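PDB 1W55: bifunctional enzyme IspD/IspF, which catalyses two steps of isoprenoid precursor biosynthesis, transferring a cytidylyl group from CTP to 2-C-methyl-D-erythritol 4-phosphate and cyclising the later 2-phosphorylated intermediate to a cyclic diphosphate with release of CMP. Local coordinates for residues 7-12 / 51-56; 32-37 / 58-63; 214-219 / 354-359. All coordinates share one frame; numbering follows the deposited sequence.

Contact 1. Residues 7-12 / 51-56; sequences IMLAAG and VVTSSN. With C (cytidine-5'-monophosphate), chain D.
Strands 4-9 and 50-54 are parallel neighbours in the Rossmann-like sheet of the cytidylyltransferase domain, and Leu9, Ala10, Ala11 and Thr53, at their C-terminal ends, form part of the CMP pocket. The segment axes approach to 4.6 Å at 22°. The pairing of Met8 between Val51 and Thr53 is the evidence for the ladder: Met8 N donates to Val51 O at 2.7 Å, and Thr53 N donates to Met8 O at 3.0 Å. Past Met8 the ladder loosens, and the Thr53 side chain takes over. Its OG1 lies between the backbone N and carbonyl carbon (chi1 68°), which brings it to 3.0 Å from Ala10 N, the donor of a fairly straight bond. The same oxygen donates to the base carbonyl O2 of CMP, so the hydroxyl accepts from the 7-12 backbone and donates to the nucleotide. O2 also accepts from Ala11 N at 3.1 Å, so two donors grip it. CG2 of Thr53 instead leans on Leu9 CD2 at 3.7 Å, on the face of the sheet covered by helix 76-84. The ribose is read by backbone carbonyls: O3' donates to Leu9 O at 2.6 Å and O2' to Ala11 O. Beyond the strand ends, a water donates to Ala10 O and accepts from Ser55 N and Asn56 ND2, joining the two segments. A second link between the loops is direct: Gly12 N donates to Ser55 OG at 3.0 Å.

Contact 2. Residues 32-37 / 58-63; sequences PLWLYA and TYMKKF
Met60 lies stretched across the indole of Trp34. The side chain is extended beyond CG, and it runs in the opposite sense to that of Trp34, so successive atoms can be matched to successive parts of the ring system. CB begins at the outer corner, 3.6 Å from Trp34 CZ2. CG sits over the same face and is about equally far from CZ2 and CE2. SD follows above the six-membered ring, 4.0 Å from its centroid and 14° off the normal. The terminal methyl CE completes the path over the five-membered ring, at 3.9 Å from that centroid and only 9° off its normal, a CH-pi contact. Trp34 CG occupies the crowded position between the backbone N and carbonyl carbon (chi1 68°), which swings the indole toward helix 57-61. The opposite face of the indole is taken by Leu35 CB, 3.8 Å above the plane, leaving the ring sandwiched between its own chain neighbour and the thioether. Phe63 supplies the rest of the packing. Its CB rests 3.9 Å from Trp34 CZ2 and 4.1 Å from Leu35 CD2, while Phe63 CD2 meets CG of Pro32, the residue just before helix 33-42, at 3.8 Å. The two segments meet through packing, CH-pi and sulfur-aromatic contacts, and all five touching residues are buried. The Phe63 ring also stacks with Phe334 of the third subunit, and Lys62 NZ is hydrogen-bonded to Gln319 OE1 of that subunit. With sulfur over one ring and methyl over the other, this is a Met-aromatic contact, joining helix 33-42 to helix 57-61 and the residues just after it on the Met8 and Val52 face of the Rossmann-like sheet.

Contact 3. Residues 214-219 / 354-359; sequences NGFDVH and GMAVLS. With MG (magnesium ion), chain B.
Residues 214-219 and 354-359 run antiparallel at 176° with axes 4.7 Å apart, and three hydrogen-bonded pairs, Gly215-Ser359, Asp217-Val357 and His219-Met355, give six backbone bonds, among them Val357 N to Asp217 O at 2.9 Å. On one face Phe216 CZ touches Ala356 CB at 3.6 Å, and Val218 CG2 reaches the same methyl at 3.8 Å. Leu358 on this face packs against its counterparts in the third and fourth subunits. On the other face Asp217 turns away from the partner strand, with CG anti to its backbone N (chi1 -150°). Its OD1 binds magnesium at 2.2 Å, and a magnesium-bound water donates to Asp217 OD2. Another magnesium-bound water lies 2.9 Å from Val218 O and probably donates to it. His219 ND1 donates to Val218 O at 2.8 Å, approaching from above the carbonyl plane, and its NE2 bonds to His251, which fixes the imidazole's rotation. Thr341 of the third subunit binds the same magnesium, so the metal bridges two chains. Asp217, Val218 and His219 are probably part of the substrate site; with the metal shared between subunits, this is consistent with an active site built at a subunit interface, as in other IspF enzymes.

From the N terminus, residues 7-12 come first and are closed by 51-56, making contact 1 across a 38-residue excursion. Segment 32-37 lies inside that excursion but closes a 20-residue loop with 58-63, beyond it, so contacts 1 and 2 cross rather than nest. Their centres are about 10 Å apart and they touch, with Met8 CE 4.1 Å from Ala37 O: sheet and helix layer of the cytidylyltransferase domain are tied together. Contact 3 closes a 134-residue loop in the cyclodiphosphate synthase domain, in series with both. Its nearest atoms stay about 22 Å from contact 1 and about 15 Å from contact 2, although contacts 2 and 3 both meet the third subunit.

Contact 1. Residues 7-12 / 51-56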
loop_
_atom_site.group_PDB
_atom_site.type_symbol
_atom_site.label_atom_id
_atom_site.label_comp_id
_atom_site.label_asym_id
_atom_site.label_seq_id
_atom_site.Cartn_x
_atom_site.Cartn_y
_atom_site.Cartn_z
ATOM N N ILE A 7 -2.383 -33.576 16.575
ATOM C CA ILE A 7 -3.837 -33.720 16.575
ATOM C C ILE A 7 -4.483 -32.346 16.441
ATOM O O ILE A 7 -4.297 -31.467 17.296
ATOM C CB ILE A 7 -4.358 -34.434 17.847
ATOM C CG1 ILE A 7 -3.790 -35.859 17.962
ATOM C CG2 ILE A 7 -5.895 -34.452 17.855
ATOM C CD1 ILE A 7 -4.126 -36.552 19.302
ATOM N N MET A 8 -5.223 -32.160 15.349
ATOM C CA MET A 8 -6.003 -30.943 15.141
ATOM C C MET A 8 -7.434 -31.201 15.585
ATOM O O MET A 8 -8.088 -32.129 15.109
ATOM C CB MET A 8 -5.964 -30.501 13.669
ATOM C CG MET A 8 -4.571 -30.143 13.136
ATOM S SD MET A 8 -3.731 -28.803 14.033
ATOM C CE MET A 8 -4.865 -27.416 13.739
ATOM N N LEU A 9 -7.922 -30.382 16.503
ATOM C CA LEU A 9 -9.262 -30.587 17.044
ATOM C C LEU A 9 -10.267 -29.735 16.269
ATOM O O LEU A 9 -10.267 -28.526 16.392
ATOM C CB LEU A 9 -9.283 -30.267 18.550
ATOM C CG LEU A 9 -8.470 -31.229 19.438
ATOM C CD1 LEU A 9 -8.384 -30.712 20.843
ATOM C CD2 LEU A 9 -9.056 -32.657 19.441
ATOM N N ALA A 10 -11.123 -30.379 15.485
ATOM C CA ALA A 10 -11.974 -29.674 14.528
ATOM C C ALA A 10 -13.407 -30.204 14.495
ATOM O O ALA A 10 -14.142 -29.929 13.545
ATOM C CB ALA A 10 -11.359 -29.752 13.129
ATOM N N ALA A 11 -13.799 -30.957 15.522
ATOM C CA ALA A 11 -15.154 -31.507 15.595
ATOM C C ALA A 11 -16.086 -30.623 16.417
ATOM O O ALA A 11 -15.679 -29.598 16.954
ATOM C CB ALA A 11 -15.129 -32.940 16.149
ATOM N N GLY A 12 -17.348 -31.032 16.501
ATOM C CA GLY A 12 -18.362 -30.289 17.228
ATOM C C GLY A 12 -18.913 -29.108 16.447
ATOM O O GLY A 12 -18.294 -28.623 15.490
ATOM N N VAL A 51 -3.565 -36.077 12.768
ATOM C CA VAL A 51 -4.950 -36.481 12.981
ATOM C C VAL A 51 -5.855 -35.256 13.072
ATOM O O VAL A 51 -5.502 -34.255 13.690
ATOM C CB VAL A 51 -5.093 -37.385 14.241
ATOM C CG1 VAL A 51 -6.548 -37.844 14.440
ATOM C CG2 VAL A 51 -4.162 -38.601 14.136
ATOM N N VAL A 52 -7.006 -35.331 12.423
ATOM C CA VAL A 52 -8.018 -34.284 12.522
ATOM C C VAL A 52 -9.322 -34.901 13.026
ATOM O O VAL A 52 -9.847 -35.830 12.420
ATOM C CB VAL A 52 -8.284 -33.597 11.157
ATOM C CG1 VAL A 52 -9.314 -32.470 11.301
ATOM C CG2 VAL A 52 -6.992 -33.073 10.535
ATOM N N THR A 53 -9.842 -34.383 14.133
ATOM C CA THR A 53 -11.151 -34.829 14.597
ATOM C C THR A 53 -12.213 -34.043 13.849
ATOM O O THR A 53 -12.045 -32.852 13.592
ATOM C CB THR A 53 -11.317 -34.651 16.117
ATOM O OG1 THR A 53 -11.364 -33.255 16.428
ATOM C CG2 THR A 53 -10.103 -35.175 16.875
ATOM N N SER A 54 -13.311 -34.713 13.511
ATOM C CA SER A 54 -14.267 -34.148 12.584
ATOM C C SER A 54 -15.693 -34.642 12.841
ATOM O O SER A 54 -15.893 -35.770 13.272
ATOM C CB SER A 54 -13.839 -34.481 11.147
ATOM O OG SER A 54 -14.709 -33.862 10.209
ATOM N N SER A 55 -16.666 -33.771 12.571
ATOM C CA SER A 55 -18.089 -34.120 12.569
ATOM C C SER A 55 -18.599 -34.262 11.140
ATOM O O SER A 55 -19.794 -34.488 10.928
ATOM C CB SER A 55 -18.914 -33.037 13.268
ATOM O OG SER A 55 -18.672 -33.043 14.657
ATOM N N ASN A 56 -17.700 -34.092 10.170
ATOM C CA ASN A 56 -18.027 -34.161 8.742
ATOM C C ASN A 56 -16.891 -34.825 7.966
ATOM O O ASN A 56 -16.289 -34.200 7.077
ATOM C CB ASN A 56 -18.264 -32.761 8.155
ATOM C CG ASN A 56 -19.083 -31.854 9.062
ATOM O OD1 ASN A 56 -20.247 -31.559 8.783
ATOM N ND2 ASN A 56 -18.462 -31.376 10.137
HETATM O OP3 C D . -13.420 -23.794 22.497
HETATM P P C D . -14.022 -25.178 22.540
HETATM O OP1 C D . -15.472 -25.196 22.128
HETATM O OP2 C D . -13.683 -25.975 23.779
HETATM O "O5'" C D . -13.333 -25.955 21.307
HETATM C "C5'" C D . -11.928 -26.142 21.225
HETATM C "C4'" C D . -11.588 -27.015 20.016
HETATM O "O4'" C D . -12.001 -28.372 20.217
HETATM C "C3'" C D . -12.258 -26.539 18.742
HETATM O "O3'" C D . -11.268 -26.535 17.731
HETATM C "C2'" C D . -13.317 -27.577 18.437
HETATM O "O2'" C D . -13.536 -27.755 17.043
HETATM C "C1'" C D . -12.747 -28.826 19.088
HETATM N N1 C D . -13.818 -29.718 19.530
HETATM C C2 C D . -13.780 -31.062 19.124
HETATM O O2 C D . -12.836 -31.481 18.400
HETATM N N3 C D . -14.768 -31.886 19.528
HETATM C C4 C D . -15.796 -31.434 20.298
HETATM N N4 C D . -16.783 -32.285 20.682
HETATM C C5 C D . -15.847 -30.105 20.703
HETATM C C6 C D . -14.827 -29.253 20.298
HETATM O O HOH W 1 -16.142 -31.034 11.858
#

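Contact 2. Residues 32-37 / 58-63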
loop_
_atom_site.group_PDB
_atom_site.type_symbol
_atom_site.label_atom_id
_atom_site.label_comp_id
_atom_site.label_asym_id
_atom_site.label_seq_id
_atom_site.Cartn_x
_atom_site.Cartn_y
_atom_site.Cartn_z
ATOM N N PRO A 32 -10.771 -24.092 3.146
ATOM C CA PRO A 32 -11.654 -24.004 4.318
ATOM C C PRO A 32 -10.765 -23.815 5.550
ATOM O O PRO A 32 -9.605 -24.240 5.536
ATOM C CB PRO A 32 -12.376 -25.356 4.337
ATOM C CG PRO A 32 -11.549 -26.269 3.475
ATOM C CD PRO A 32 -10.821 -25.413 2.489
ATOM N N LEU A 33 -11.294 -23.156 6.575
ATOM C CA LEU A 33 -10.513 -22.739 7.748
ATOM C C LEU A 33 -9.757 -23.896 8.397
ATOM O O LEU A 33 -8.605 -23.734 8.751
ATOM C CB LEU A 33 -11.425 -22.046 8.781
ATOM C CG LEU A 33 -10.794 -21.585 10.105
ATOM C CD1 LEU A 33 -11.389 -20.257 10.554
ATOM C CD2 LEU A 33 -10.903 -22.646 11.213
ATOM N N TRP A 34 -10.405 -25.055 8.530
ATOM C CA TRP A 34 -9.823 -26.217 9.220
ATOM C C TRP A 34 -8.600 -26.708 8.466
ATOM O O TRP A 34 -7.609 -27.113 9.065
ATOM C CB TRP A 34 -10.854 -27.360 9.387
ATOM C CG TRP A 34 -11.272 -28.020 8.075
ATOM C CD1 TRP A 34 -12.363 -27.708 7.309
ATOM C CD2 TRP A 34 -10.612 -29.103 7.398
ATOM N NE1 TRP A 34 -12.420 -28.523 6.205
ATOM C CE2 TRP A 34 -11.348 -29.378 6.227
ATOM C CE3 TRP A 34 -9.459 -29.858 7.655
ATOM C CZ2 TRP A 34 -10.965 -30.364 5.313
ATOM C CZ3 TRP A 34 -9.078 -30.838 6.748
ATOM C CH2 TRP A 34 -9.827 -31.083 5.589
ATOM N N LEU A 35 -8.675 -26.657 7.139
ATOM C CA LEU A 35 -7.566 -27.086 6.294
ATOM C C LEU A 35 -6.447 -26.045 6.327
ATOM O O LEU A 35 -5.277 -26.395 6.463
ATOM C CB LEU A 35 -8.047 -27.379 4.866
ATOM C CG LEU A 35 -7.025 -27.857 3.827
ATOM C CD1 LEU A 35 -6.290 -29.163 4.269
ATOM C CD2 LEU A 35 -7.720 -28.036 2.468
ATOM N N TYR A 36 -6.808 -24.766 6.249
ATOM C CA TYR A 36 -5.819 -23.701 6.403
ATOM C C TYR A 36 -5.020 -23.825 7.719
ATOM O O TYR A 36 -3.792 -23.756 7.710
ATOM C CB TYR A 36 -6.487 -22.325 6.303
ATOM C CG TYR A 36 -5.508 -21.178 6.248
ATOM C CD1 TYR A 36 -5.162 -20.588 5.031
ATOM C CD2 TYR A 36 -4.923 -20.675 7.419
ATOM C CE1 TYR A 36 -4.251 -19.518 4.979
ATOM C CE2 TYR A 36 -4.020 -19.614 7.383
ATOM C CZ TYR A 36 -3.685 -19.043 6.162
ATOM O OH TYR A 36 -2.785 -18.002 6.132
ATOM N N ALA A 37 -5.714 -23.997 8.842
ATOM C CA ALA A 37 -5.047 -24.134 10.151
ATOM C C ALA A 37 -4.144 -25.368 10.232
ATOM O O ALA A 37 -3.027 -25.292 10.758
ATOM C CB ALA A 37 -6.078 -24.152 11.288
ATOM N N THR A 58 -16.698 -37.345 5.741
ATOM C CA THR A 58 -16.953 -37.591 4.321
ATOM C C THR A 58 -16.593 -36.358 3.509
ATOM O O THR A 58 -15.846 -36.445 2.531
ATOM C CB THR A 58 -18.454 -37.958 4.089
ATOM O OG1 THR A 58 -18.791 -39.146 4.822
ATOM C CG2 THR A 58 -18.703 -38.364 2.627
ATOM N N TYR A 59 -17.121 -35.215 3.935
ATOM C CA TYR A 59 -16.854 -33.950 3.280
ATOM C C TYR A 59 -15.367 -33.552 3.364
ATOM O O TYR A 59 -14.767 -33.196 2.346
ATOM C CB TYR A 59 -17.761 -32.858 3.847
ATOM C CG TYR A 59 -17.672 -31.549 3.098
ATOM C CD1 TYR A 59 -17.832 -31.497 1.700
ATOM C CD2 TYR A 59 -17.416 -30.362 3.775
ATOM C CE1 TYR A 59 -17.729 -30.287 1.013
ATOM C CE2 TYR A 59 -17.324 -29.150 3.100
ATOM C CZ TYR A 59 -17.480 -29.117 1.727
ATOM O OH TYR A 59 -17.368 -27.910 1.076
ATOM N N MET A 60 -14.771 -33.632 4.560
ATOM C CA MET A 60 -13.384 -33.206 4.760
ATOM C C MET A 60 -12.381 -34.042 3.983
ATOM O O MET A 60 -11.363 -33.517 3.518
ATOM C CB MET A 60 -13.005 -33.224 6.234
ATOM C CG MET A 60 -13.673 -32.144 7.048
ATOM S SD MET A 60 -12.945 -32.039 8.669
ATOM C CE MET A 60 -13.888 -30.639 9.351
ATOM N N LYS A 61 -12.667 -35.335 3.860
ATOM C CA LYS A 61 -11.818 -36.260 3.108
ATOM C C LYS A 61 -11.687 -35.885 1.627
ATOM O O LYS A 61 -10.708 -36.252 0.971
ATOM C CB LYS A 61 -12.357 -37.678 3.233
ATOM C CG LYS A 61 -11.764 -38.477 4.391
ATOM C CD LYS A 61 -12.439 -39.845 4.461
ATOM C CE LYS A 61 -11.647 -40.835 5.291
ATOM N NZ LYS A 61 -12.464 -42.051 5.600
ATOM N N LYS A 62 -12.670 -35.146 1.116
ATOM C CA LYS A 62 -12.676 -34.683 -0.267
ATOM C C LYS A 62 -11.685 -33.558 -0.538
ATOM O O LYS A 62 -11.528 -33.141 -1.684
ATOM C CB LYS A 62 -14.086 -34.235 -0.665
ATOM C CG LYS A 62 -15.045 -35.393 -0.824
ATOM C CD LYS A 62 -16.422 -34.921 -1.189
ATOM C CE LYS A 62 -17.342 -36.117 -1.421
ATOM N NZ LYS A 62 -18.461 -35.760 -2.346
ATOM N N PHE A 63 -11.014 -33.083 0.513
ATOM C CA PHE A 63 -10.149 -31.906 0.428
ATOM C C PHE A 63 -8.672 -32.240 0.548
ATOM O O PHE A 63 -7.812 -31.409 0.233
ATOM C CB PHE A 63 -10.524 -30.883 1.509
ATOM C CG PHE A 63 -11.788 -30.131 1.216
ATOM C CD1 PHE A 63 -13.028 -30.716 1.435
ATOM C CD2 PHE A 63 -11.738 -28.832 0.711
ATOM C CE1 PHE A 63 -14.203 -30.023 1.160
ATOM C CE2 PHE A 63 -12.900 -28.129 0.434
ATOM C CZ PHE A 63 -14.134 -28.720 0.657
#

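Contact 3. Residues 214-219 / 354-359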
loop_
_atom_site.group_PDB
_atom_site.type_symbol
_atom_site.label_atom_id
_atom_site.label_comp_id
_atom_site.label_asym_id
_atom_site.label_seq_id
_atom_site.Cartn_x
_atom_site.Cartn_y
_atom_site.Cartn_z
ATOM N N ASN A 214 -26.045 -27.069 -12.152
ATOM C CA ASN A 214 -27.181 -27.275 -13.044
ATOM C C ASN A 214 -28.232 -28.159 -12.376
ATOM O O ASN A 214 -27.928 -28.912 -11.467
ATOM C CB ASN A 214 -26.746 -27.815 -14.426
ATOM C CG ASN A 214 -26.166 -29.221 -14.374
ATOM O OD1 ASN A 214 -26.804 -30.150 -13.898
ATOM N ND2 ASN A 214 -24.960 -29.384 -14.904
ATOM N N GLY A 215 -29.470 -28.039 -12.820
ATOM C CA GLY A 215 -30.552 -28.828 -12.291
ATOM C C GLY A 215 -31.492 -29.085 -13.437
ATOM O O GLY A 215 -31.795 -28.189 -14.235
ATOM N N PHE A 216 -31.924 -30.329 -13.548
ATOM C CA PHE A 216 -32.910 -30.688 -14.546
ATOM C C PHE A 216 -33.849 -31.690 -13.917
ATOM O O PHE A 216 -33.413 -32.642 -13.261
ATOM C CB PHE A 216 -32.258 -31.261 -15.807
ATOM C CG PHE A 216 -33.240 -31.544 -16.913
ATOM C CD1 PHE A 216 -33.709 -30.506 -17.730
ATOM C CD2 PHE A 216 -33.713 -32.844 -17.127
ATOM C CE1 PHE A 216 -34.633 -30.761 -18.753
ATOM C CE2 PHE A 216 -34.617 -33.117 -18.150
ATOM C CZ PHE A 216 -35.092 -32.078 -18.960
ATOM N N ASP A 217 -35.138 -31.450 -14.101
ATOM C CA ASP A 217 -36.162 -32.310 -13.554
ATOM C C ASP A 217 -37.386 -32.351 -14.450
ATOM O O ASP A 217 -37.692 -31.384 -15.154
ATOM C CB ASP A 217 -36.554 -31.853 -12.154
ATOM C CG ASP A 217 -37.024 -33.005 -11.279
ATOM O OD1 ASP A 217 -36.971 -34.186 -11.715
ATOM O OD2 ASP A 217 -37.468 -32.814 -10.138
ATOM N N VAL A 218 -38.059 -33.498 -14.416
ATOM C CA VAL A 218 -39.240 -33.782 -15.221
ATOM C C VAL A 218 -40.313 -34.342 -14.283
ATOM O O VAL A 218 -40.046 -35.264 -13.497
ATOM C CB VAL A 218 -38.915 -34.817 -16.350
ATOM C CG1 VAL A 218 -40.178 -35.278 -17.091
ATOM C CG2 VAL A 218 -37.913 -34.254 -17.329
ATOM N N HIS A 219 -41.499 -33.741 -14.318
ATOM C CA HIS A 219 -42.678 -34.336 -13.689
ATOM C C HIS A 219 -43.742 -34.570 -14.754
ATOM O O HIS A 219 -43.718 -33.945 -15.819
ATOM C CB HIS A 219 -43.234 -33.460 -12.563
ATOM C CG HIS A 219 -42.350 -33.379 -11.358
ATOM N ND1 HIS A 219 -41.151 -34.051 -11.263
ATOM C CD2 HIS A 219 -42.485 -32.691 -10.203
ATOM C CE1 HIS A 219 -40.579 -33.775 -10.104
ATOM N NE2 HIS A 219 -41.366 -32.946 -9.444
ATOM N N GLY A 354 -45.971 -34.098 -19.836
ATOM C CA GLY A 354 -45.214 -33.677 -18.674
ATOM C C GLY A 354 -44.579 -32.327 -18.897
ATOM O O GLY A 354 -44.785 -31.690 -19.937
ATOM N N MET A 355 -43.822 -31.875 -17.908
ATOM C CA MET A 355 -43.036 -30.661 -18.072
ATOM C C MET A 355 -41.650 -30.786 -17.440
ATOM O O MET A 355 -41.445 -31.571 -16.501
ATOM C CB MET A 355 -43.809 -29.421 -17.598
ATOM C CG MET A 355 -43.839 -29.166 -16.109
ATOM S SD MET A 355 -44.448 -27.469 -15.734
ATOM C CE MET A 355 -43.167 -26.830 -15.147
ATOM N N ALA A 356 -40.707 -30.012 -17.961
ATOM C CA ALA A 356 -39.345 -30.061 -17.461
ATOM C C ALA A 356 -38.868 -28.675 -17.051
ATOM O O ALA A 356 -39.382 -27.658 -17.530
ATOM C CB ALA A 356 -38.417 -30.675 -18.512
ATOM N N VAL A 357 -37.898 -28.639 -16.142
ATOM C CA VAL A 357 -37.311 -27.384 -15.693
ATOM C C VAL A 357 -35.774 -27.476 -15.680
ATOM O O VAL A 357 -35.197 -28.366 -15.047
ATOM C CB VAL A 357 -37.854 -26.949 -14.309
ATOM C CG1 VAL A 357 -37.205 -25.647 -13.881
ATOM C CG2 VAL A 357 -39.411 -26.805 -14.324
ATOM N N LEU A 358 -35.133 -26.562 -16.408
ATOM C CA LEU A 358 -33.683 -26.400 -16.375
ATOM C C LEU A 358 -33.319 -25.220 -15.469
ATOM O O LEU A 358 -33.843 -24.110 -15.650
ATOM C CB LEU A 358 -33.137 -26.167 -17.789
ATOM C CG LEU A 358 -31.631 -25.868 -17.906
ATOM C CD1 LEU A 358 -30.796 -27.118 -17.571
ATOM C CD2 LEU A 358 -31.272 -25.311 -19.299
ATOM N N SER A 359 -32.421 -25.458 -14.514
ATOM C CA SER A 359 -31.933 -24.431 -13.595
ATOM C C SER A 359 -30.424 -24.254 -13.693
ATOM O O SER A 359 -29.694 -25.230 -13.865
ATOM C CB SER A 359 -32.282 -24.775 -12.137
ATOM O OG SER A 359 -33.678 -24.917 -11.954
HETATM MG MG MG B . -36.502 -36.210 -10.981
HETATM O O HOH W 2 -37.571 -35.324 -9.292
HETATM O O HOH W 3 -38.062 -36.921 -12.279
HETATM O O HOH W 4 -34.906 -35.450 -9.980
#